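Local coordinates for protein ATP phosphoribosyltransferase (PDB 1O63) that probably catalyses the first step of histidine biosynthesis, joining ATP to 5-phosphoribosyl diphosphate to give phosphoribosyl-ATP and diphosphate, at residues 115-118 with 119-123. Numbering follows the deposited sequence.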
ATOM      1  N   GLN A 115       4.005  16.138   6.326  1.00 23.25           N
ATOM      2  CA  GLN A 115       3.368  17.418   6.677  1.00 27.36           C
ATOM      3  C   GLN A 115       3.889  17.914   8.018  1.00 28.12           C
ATOM      4  O   GLN A 115       4.204  19.104   8.164  1.00 30.81           O
ATOM      5  CB  GLN A 115       1.852  17.268   6.699  1.00 31.67           C
ATOM      6  CG  GLN A 115       1.119  18.454   7.348  1.00 36.09           C
ATOM      7  CD  GLN A 115       1.176  19.681   6.464  1.00 40.62           C
ATOM      8  OE1 GLN A 115       1.411  19.566   5.257  1.00 44.60           O
ATOM      9  NE2 GLN A 115       0.965  20.861   7.034  1.00 41.27           N
ATOM     10  N   ARG A 116       4.044  17.010   8.997  1.00 27.40           N
ATOM     11  CA  ARG A 116       4.567  17.407  10.309  1.00 26.27           C
ATOM     12  C   ARG A 116       5.986  17.953  10.189  1.00 28.17           C
ATOM     13  O   ARG A 116       6.401  18.874  10.905  1.00 24.72           O
ATOM     14  CB  ARG A 116       4.536  16.219  11.268  1.00 32.38           C
ATOM     15  CG  ARG A 116       4.715  16.548  12.733  1.00 36.10           C
ATOM     16  CD  ARG A 116       4.469  15.329  13.632  1.00 34.44           C
ATOM     17  NE  ARG A 116       3.110  14.852  13.458  1.00 40.69           N
ATOM     18  CZ  ARG A 116       2.728  13.685  12.956  1.00 40.75           C
ATOM     19  NH1 ARG A 116       3.633  12.784  12.593  1.00 37.73           N
ATOM     20  NH2 ARG A 116       1.426  13.438  12.850  1.00 41.15           N
ATOM     21  N   TYR A 117       6.786  17.325   9.328  1.00 25.81           N
ATOM     22  CA  TYR A 117       8.150  17.766   9.088  1.00 26.56           C
ATOM     23  C   TYR A 117       8.150  19.167   8.510  1.00 27.35           C
ATOM     24  O   TYR A 117       8.702  20.100   9.129  1.00 26.67           O
ATOM     25  CB  TYR A 117       8.913  16.754   8.225  1.00 26.96           C
ATOM     26  CG  TYR A 117      10.353  17.186   7.984  1.00 27.57           C
ATOM     27  CD1 TYR A 117      10.725  17.753   6.775  1.00 28.76           C
ATOM     28  CD2 TYR A 117      11.287  17.104   9.019  1.00 27.02           C
ATOM     29  CE1 TYR A 117      12.027  18.191   6.575  1.00 30.14           C
ATOM     30  CE2 TYR A 117      12.585  17.525   8.827  1.00 27.23           C
ATOM     31  CZ  TYR A 117      12.944  18.058   7.596  1.00 30.73           C
ATOM     32  OH  TYR A 117      14.247  18.483   7.388  1.00 32.05           O
ATOM     33  N   CYS A 118       7.379  19.410   7.458  1.00 28.35           N
ATOM     34  CA  CYS A 118       7.281  20.746   6.866  1.00 30.01           C
ATOM     35  C   CYS A 118       6.898  21.820   7.898  1.00 32.48           C
ATOM     36  O   CYS A 118       7.610  22.830   8.038  1.00 30.51           O
ATOM     37  CB  CYS A 118       6.348  20.765   5.679  1.00 30.18           C
ATOM     38  SG  CYS A 118       6.899  19.740   4.258  1.00 32.07           S
ATOM     39  N   GLU A 119       5.923  21.559   8.745  1.00 34.03           N
ATOM     40  CA  GLU A 119       5.502  22.500   9.785  1.00 35.88           C
ATOM     41  C   GLU A 119       6.604  22.813  10.768  1.00 37.34           C
ATOM     42  O   GLU A 119       6.816  23.973  11.149  1.00 38.84           O
ATOM     43  CB  GLU A 119       4.310  21.948  10.593  1.00 31.71           C
ATOM     44  CG  GLU A 119       3.030  22.005   9.760  1.00 32.17           C
ATOM     45  CD  GLU A 119       2.020  20.991  10.244  1.00 32.50           C
ATOM     46  OE1 GLU A 119       2.219  20.453  11.350  1.00 32.31           O
ATOM     47  OE2 GLU A 119       1.058  20.736   9.505  1.00 34.25           O
ATOM     48  N   SER A 120       7.387  21.806  11.108  1.00 38.90           N
ATOM     49  CA  SER A 120       8.521  21.971  11.998  1.00 41.81           C
ATOM     50  C   SER A 120       9.596  22.830  11.334  1.00 43.57           C
ATOM     51  O   SER A 120      10.490  23.341  12.018  1.00 44.06           O
ATOM     52  CB  SER A 120       9.087  20.621  12.425  1.00 42.01           C
ATOM     53  OG  SER A 120      10.065  20.166  11.504  1.00 44.17           O
ATOM     54  N   LYS A 121       9.509  23.025  10.023  1.00 43.79           N
ATOM     55  CA  LYS A 121      10.450  23.836   9.284  1.00 43.80           C
ATOM     56  C   LYS A 121       9.864  25.167   8.855  1.00 43.71           C
ATOM     57  O   LYS A 121      10.575  25.990   8.276  1.00 44.03           O
ATOM     58  CB  LYS A 121      10.869  23.069   7.999  1.00 44.66           C
ATOM     59  CG  LYS A 121      12.356  22.806   7.937  1.00 43.71           C
ATOM     60  CD  LYS A 121      12.798  21.774   8.952  1.00 46.59           C
ATOM     61  CE  LYS A 121      14.312  21.574   8.897  1.00 46.97           C
ATOM     62  NZ  LYS A 121      14.834  21.313  10.275  1.00 50.98           N
ATOM     63  N   GLY A 122       8.546  25.313   8.940  1.00 44.55           N
ATOM     64  CA  GLY A 122       7.884  26.523   8.433  1.00 43.34           C
ATOM     65  C   GLY A 122       7.869  26.543   6.908  1.00 43.45           C
ATOM     66  O   GLY A 122       7.689  27.595   6.290  1.00 42.61           O
ATOM     67  N   TRP A 123       8.024  25.373   6.279  1.00 41.48           N
ATOM     68  CA  TRP A 123       8.045  25.269   4.837  1.00 39.45           C
ATOM     69  C   TRP A 123       6.626  25.202   4.263  1.00 40.40           C
ATOM     70  O   TRP A 123       5.734  24.615   4.886  1.00 41.25           O
ATOM     71  CB  TRP A 123       8.772  24.001   4.402  1.00 35.62           C
ATOM     72  CG  TRP A 123      10.239  23.912   4.604  1.00 34.39           C
ATOM     73  CD1 TRP A 123      11.095  24.896   5.003  1.00 35.04           C
ATOM     74  CD2 TRP A 123      11.065  22.757   4.347  1.00 34.59           C
ATOM     75  NE1 TRP A 123      12.380  24.429   5.038  1.00 38.18           N
ATOM     76  CE2 TRP A 123      12.389  23.114   4.633  1.00 34.45           C
ATOM     77  CE3 TRP A 123      10.792  21.459   3.885  1.00 30.65           C
ATOM     78  CZ2 TRP A 123      13.454  22.229   4.507  1.00 35.38           C
ATOM     79  CZ3 TRP A 123      11.851  20.570   3.765  1.00 28.68           C
ATOM     80  CH2 TRP A 123      13.154  20.954   4.063  1.00 32.32           C
TER
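The rings of Tyr117 and Trp123 meet as an offset edge-to-face pair, their planes at 86° and the phenol presenting its edge to the indole face, with Tyr117 CE1 3.7 Å from Trp123 CZ3. One indole face also carries Lys121 CG near the rim, while Cys118 SG lies at the indole edge. Tyr117 reaches the indole with its CG anti to the backbone N (chi1 -179°), and its OH is hydrogen-bonded to Asp165. Beside that hydroxyl runs the aliphatic part of Lys121, Tyr117 OH being 3.4 Å from Lys121 CE; lysine suits the place because its methylenes can pack on the buried phenol while its chain lies at the exposed surface.

A Schellman motif closes this helix, with Gly122 the first residue to leave helical angles. Trp123 N binds Cys118 O at 3.1 Å and Gly122 N binds Glu119 O; glycine readily takes the positive phi (73°) of this turn. Lys121 N reaches Cys118 O from the opposite carbonyl face to Trp123 N. Ser120 OG turns back to donate in plane to a lone pair of Tyr117 O at 2.7 Å. One turn earlier, the Gln115 amide donates to the Glu119 carboxylate, though the modelled length is doubtfully short.

Cys118 is joined by a disulfide to Cys125, in strand 125-129. This covalent link, with the capped Cys118 O, would be expected to limit movement between helix and strand in this beta-alpha-beta unit.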